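Local coordinates for protein neisseria adhesin A (Neisseria meningitidis, PDB 4CJD) that probably mediates adhesion of the bacterium to human epithelial cells and induces its uptake, acting as a trimeric adhesin on the bacterial surface, at residues Thr79-Val82 against Glu83-Glu87; Ala49-Asp52 against Asp53-Ala56. One frame throughout, in Å; residues are numbered along the deposited sequence.

Contact 1: Thr79-Val82 against Glu83-Glu87; sequences TGTV and EENSE. Unlike the reference sequence in segment 83-87: E83 (reference Asp).
With CG opposite its own carbonyl carbon (chi1 -61°) and the rest of the chain extended, E84 runs back along the helix toward the preceding turn, and its CG lies 3.1 Å from G80 O. E83 makes the same choice at chi1 -76°, resting its CG 3.4 Å from T79 O. The T79 methyl, directed away from the backbone N, meets the far end of that glutamate, T79 CG2 lying 3.9 Å from E83 OE2; this is a loose touch between a methyl and a carboxylate, while T79 OG1 is bonded to the carbonyl of L75. Round the helix from E83, a water bridges T81 and E84: it stands 2.9 Å from T81 OG1 and donates to E84 OE1, also at 2.9 Å, tying the carboxylate to the turn before it. T81 OG1 also has a weak bond to D77 O.

Beneath these side chains runs the regular i to i+4 ladder, in which E83 N, E84 N, N85 N and S86 N reach the carbonyls of T79, G80, T81 and V82. V82 O takes the S86 N-H at 2.9 Å, nearly straight on. S86 OG sits 3.3 Å from V82 O, a weak contact whose proton is not settled, and it accepts from N85 ND2 of the second subunit. In turn N85 ND2 donates to S86 OG of the third subunit, where N85 also packs on L89, and N85 CG lies 3.5 Å from T81 O. V82 points away from the 83-87 turn, into the trimer interior, and packs on V82 of both other subunits. The three valines form a hydrophobic layer and the N85 to S86 bonds between subunits a polar one beside it, characteristic of the core of a parallel trimeric coiled coil.

Contact 2: Ala49-Asp52 against Asp53-Ala56; sequences ATED and DVKA
At T50 the backbone is still extended (phi -99°, psi 173°) and turns helical at E51, after which T50 O, E51 O and D52 O accept V54 N, K55 N and A56 N. T50 is the N-cap, and D53, three residues on, folds its side chain back to meet it. D53 OD2 accepts the T50 N-H almost linearly at 2.9 Å, using the lone pair turned away from its other oxygen, which is the backbone bond of a capping box. T50 OG1 lies 3.2 Å from the same D53 OD2, its proton not settled, while D53 OD1 is salt-bridged to R47. E51, the residue next to the cap, bends at chi2 (60°), drawing its carboxylate beside its downstream neighbours. E51 OE1 lies 4.0 Å from V54 CB, and E51 OE2 lies 3.4 Å from K55 CE, the carbon bearing the ammonium group. The salt bridge from E51 OE2 to K55 NZ is long, at 3.8 Å. V54 and A49 also pack on F30. Carboxylates of E51, D52 and D53 in the first turn would suit the positive end of the helix dipole, and the grip of T50 and R47 on D53 probably favours its charged form.

Both contacts are local, but contact 1 joins successive turns of one helix and contact 2 a cap to the first turn it starts, in different parts of the head domain. Contact 1 lies in the first half of helix 64-113 and is partly buried because two other subunits pack on one face; its polar ends serve trimer contacts there and water on the outside. Contact 2, touched by no other chain, is a surface contact at the start of helix 51-56 and rests on the strand 35-40 region of its own subunit. Charge and capping therefore dominate at 49-56, whereas neutral polar and hydrophobic layers dominate the inner face of 79-87. The centres lie 39 Å apart on consecutive helices.

Contact 1: Thr79-Val82 against Glu83-Glu87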
loop_
_atom_site.group_PDB
_atom_site.type_symbol
_atom_site.label_atom_id
_atom_site.label_comp_id
_atom_site.label_asym_id
_atom_site.label_seq_id
_atom_site.Cartn_x
_atom_site.Cartn_y
_atom_site.Cartn_z
ATOM N N THR A 79 6.865 2.486 -3.997
ATOM C CA THR A 79 5.848 3.469 -4.407
ATOM C C THR A 79 5.079 2.950 -5.610
ATOM O O THR A 79 3.880 3.165 -5.704
ATOM C CB THR A 79 6.470 4.845 -4.749
ATOM O OG1 THR A 79 7.282 5.266 -3.645
ATOM C CG2 THR A 79 5.366 5.920 -5.059
ATOM N N GLY A 80 5.763 2.248 -6.519
ATOM C CA GLY A 80 5.067 1.661 -7.660
ATOM C C GLY A 80 4.018 0.628 -7.245
ATOM O O GLY A 80 2.922 0.604 -7.791
ATOM N N THR A 81 4.334 -0.228 -6.275
ATOM C CA THR A 81 3.352 -1.211 -5.800
ATOM C C THR A 81 2.171 -0.545 -5.123
ATOM O O THR A 81 1.007 -0.891 -5.382
ATOM C CB THR A 81 3.980 -2.209 -4.809
ATOM O OG1 THR A 81 5.135 -2.793 -5.421
ATOM C CG2 THR A 81 2.987 -3.320 -4.445
ATOM N N VAL A 82 2.470 0.414 -4.256
ATOM C CA VAL A 82 1.415 1.175 -3.604
ATOM C C VAL A 82 0.559 1.846 -4.684
ATOM O O VAL A 82 -0.673 1.764 -4.634
ATOM C CB VAL A 82 2.000 2.241 -2.590
ATOM C CG1 VAL A 82 0.891 3.138 -2.052
ATOM C CG2 VAL A 82 2.735 1.541 -1.433
ATOM N N GLU A 83 1.175 2.456 -5.707
ATOM C CA GLU A 83 0.311 3.024 -6.782
ATOM C C GLU A 83 -0.585 1.953 -7.462
ATOM O O GLU A 83 -1.739 2.202 -7.777
ATOM C CB GLU A 83 1.144 3.724 -7.853
ATOM C CG GLU A 83 1.692 5.088 -7.488
ATOM C CD GLU A 83 2.577 5.633 -8.610
ATOM O OE1 GLU A 83 2.487 5.114 -9.741
ATOM O OE2 GLU A 83 3.363 6.552 -8.366
ATOM N N GLU A 84 -0.041 0.767 -7.717
ATOM C CA GLU A 84 -0.853 -0.286 -8.309
ATOM C C GLU A 84 -1.999 -0.678 -7.389
ATOM O O GLU A 84 -3.106 -0.941 -7.866
ATOM C CB GLU A 84 0.007 -1.513 -8.625
ATOM C CG GLU A 84 1.115 -1.203 -9.626
ATOM C CD GLU A 84 2.024 -2.380 -9.879
ATOM O OE1 GLU A 84 2.231 -3.221 -8.965
ATOM O OE2 GLU A 84 2.529 -2.467 -11.015
ATOM N N ASN A 85 -1.746 -0.687 -6.068
ATOM C CA ASN A 85 -2.771 -1.071 -5.110
ATOM C C ASN A 85 -3.859 -0.025 -5.031
ATOM O O ASN A 85 -5.041 -0.382 -4.919
ATOM C CB ASN A 85 -2.168 -1.344 -3.719
ATOM C CG ASN A 85 -1.444 -2.697 -3.659
ATOM O OD1 ASN A 85 -1.426 -3.425 -4.650
ATOM N ND2 ASN A 85 -0.848 -3.031 -2.521
ATOM N N SER A 86 -3.486 1.252 -5.116
ATOM C CA SER A 86 -4.484 2.332 -5.094
ATOM C C SER A 86 -5.475 2.195 -6.269
ATOM O O SER A 86 -6.703 2.332 -6.102
ATOM C CB SER A 86 -3.795 3.708 -5.143
ATOM O OG SER A 86 -3.025 3.952 -3.961
ATOM N N GLU A 87 -4.949 1.899 -7.458
ATOM C CA GLU A 87 -5.797 1.795 -8.658
ATOM C C GLU A 87 -6.696 0.571 -8.546
ATOM O O GLU A 87 -7.873 0.624 -8.899
ATOM C CB GLU A 87 -4.938 1.738 -9.936
ATOM C CG GLU A 87 -4.217 3.062 -10.276
ATOM C CD GLU A 87 -2.953 2.875 -11.131
ATOM O OE1 GLU A 87 -2.937 1.954 -11.977
ATOM O OE2 GLU A 87 -1.975 3.645 -10.953
HETATM O O HOH W 1 4.017 -4.727 -7.319
#

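Contact 2: Ala49-Asp52 against Asp53-Ala56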
loop_
_atom_site.group_PDB
_atom_site.type_symbol
_atom_site.label_atom_id
_atom_site.label_comp_id
_atom_site.label_asym_id
_atom_site.label_seq_id
_atom_site.Cartn_x
_atom_site.Cartn_y
_atom_site.Cartn_z
ATOM N N ALA A 49 41.351 -5.822 5.843
ATOM C CA ALA A 49 39.986 -6.194 6.227
ATOM C C ALA A 49 39.720 -7.695 5.957
ATOM O O ALA A 49 40.004 -8.205 4.865
ATOM C CB ALA A 49 38.991 -5.341 5.496
ATOM N N THR A 50 39.216 -8.400 6.966
ATOM C CA THR A 50 38.793 -9.777 6.822
ATOM C C THR A 50 37.296 -9.792 6.643
ATOM O O THR A 50 36.641 -8.778 6.861
ATOM C CB THR A 50 39.085 -10.610 8.061
ATOM O OG1 THR A 50 38.269 -10.082 9.123
ATOM C CG2 THR A 50 40.584 -10.569 8.431
ATOM N N GLU A 51 36.730 -10.951 6.352
ATOM C CA GLU A 51 35.281 -11.047 6.304
ATOM C C GLU A 51 34.646 -10.740 7.698
ATOM O O GLU A 51 33.558 -10.180 7.740
ATOM C CB GLU A 51 34.886 -12.418 5.757
ATOM C CG GLU A 51 33.375 -12.683 5.663
ATOM C CD GLU A 51 32.604 -11.701 4.763
ATOM O OE1 GLU A 51 33.198 -10.993 3.912
ATOM O OE2 GLU A 51 31.365 -11.652 4.916
ATOM N N ASP A 52 35.334 -11.045 8.816
ATOM C CA ASP A 52 34.823 -10.693 10.131
ATOM C C ASP A 52 34.644 -9.174 10.247
ATOM O O ASP A 52 33.677 -8.729 10.831
ATOM C CB ASP A 52 35.740 -11.138 11.278
ATOM C CG ASP A 52 35.745 -12.655 11.518
ATOM O OD1 ASP A 52 34.800 -13.363 11.122
ATOM O OD2 ASP A 52 36.728 -13.128 12.138
ATOM N N ASP A 53 35.615 -8.395 9.759
ATOM C CA ASP A 53 35.525 -6.933 9.813
ATOM C C ASP A 53 34.373 -6.423 9.003
ATOM O O ASP A 53 33.701 -5.466 9.381
ATOM C CB ASP A 53 36.772 -6.249 9.273
ATOM C CG ASP A 53 37.979 -6.507 10.097
ATOM O OD1 ASP A 53 37.951 -6.193 11.298
ATOM O OD2 ASP A 53 38.965 -7.034 9.534
ATOM N N VAL A 54 34.182 -7.036 7.854
ATOM C CA VAL A 54 33.080 -6.669 6.993
ATOM C C VAL A 54 31.736 -6.930 7.687
ATOM O O VAL A 54 30.862 -6.060 7.703
ATOM C CB VAL A 54 33.146 -7.419 5.668
ATOM C CG1 VAL A 54 31.763 -7.389 4.971
ATOM C CG2 VAL A 54 34.274 -6.831 4.766
ATOM N N LYS A 55 31.583 -8.111 8.276
ATOM C CA LYS A 55 30.359 -8.460 8.988
ATOM C C LYS A 55 30.113 -7.610 10.236
ATOM O O LYS A 55 28.968 -7.392 10.593
ATOM C CB LYS A 55 30.363 -9.943 9.383
ATOM C CG LYS A 55 30.091 -10.865 8.176
ATOM C CD LYS A 55 29.940 -12.319 8.596
ATOM C CE LYS A 55 29.715 -13.246 7.396
ATOM N NZ LYS A 55 28.366 -13.016 6.761
ATOM N N ALA A 56 31.183 -7.161 10.896
ATOM C CA ALA A 56 31.089 -6.338 12.102
ATOM C C ALA A 56 30.650 -4.894 11.775
ATOM O O ALA A 56 30.231 -4.165 12.664
ATOM C CB ALA A 56 32.446 -6.311 12.841
#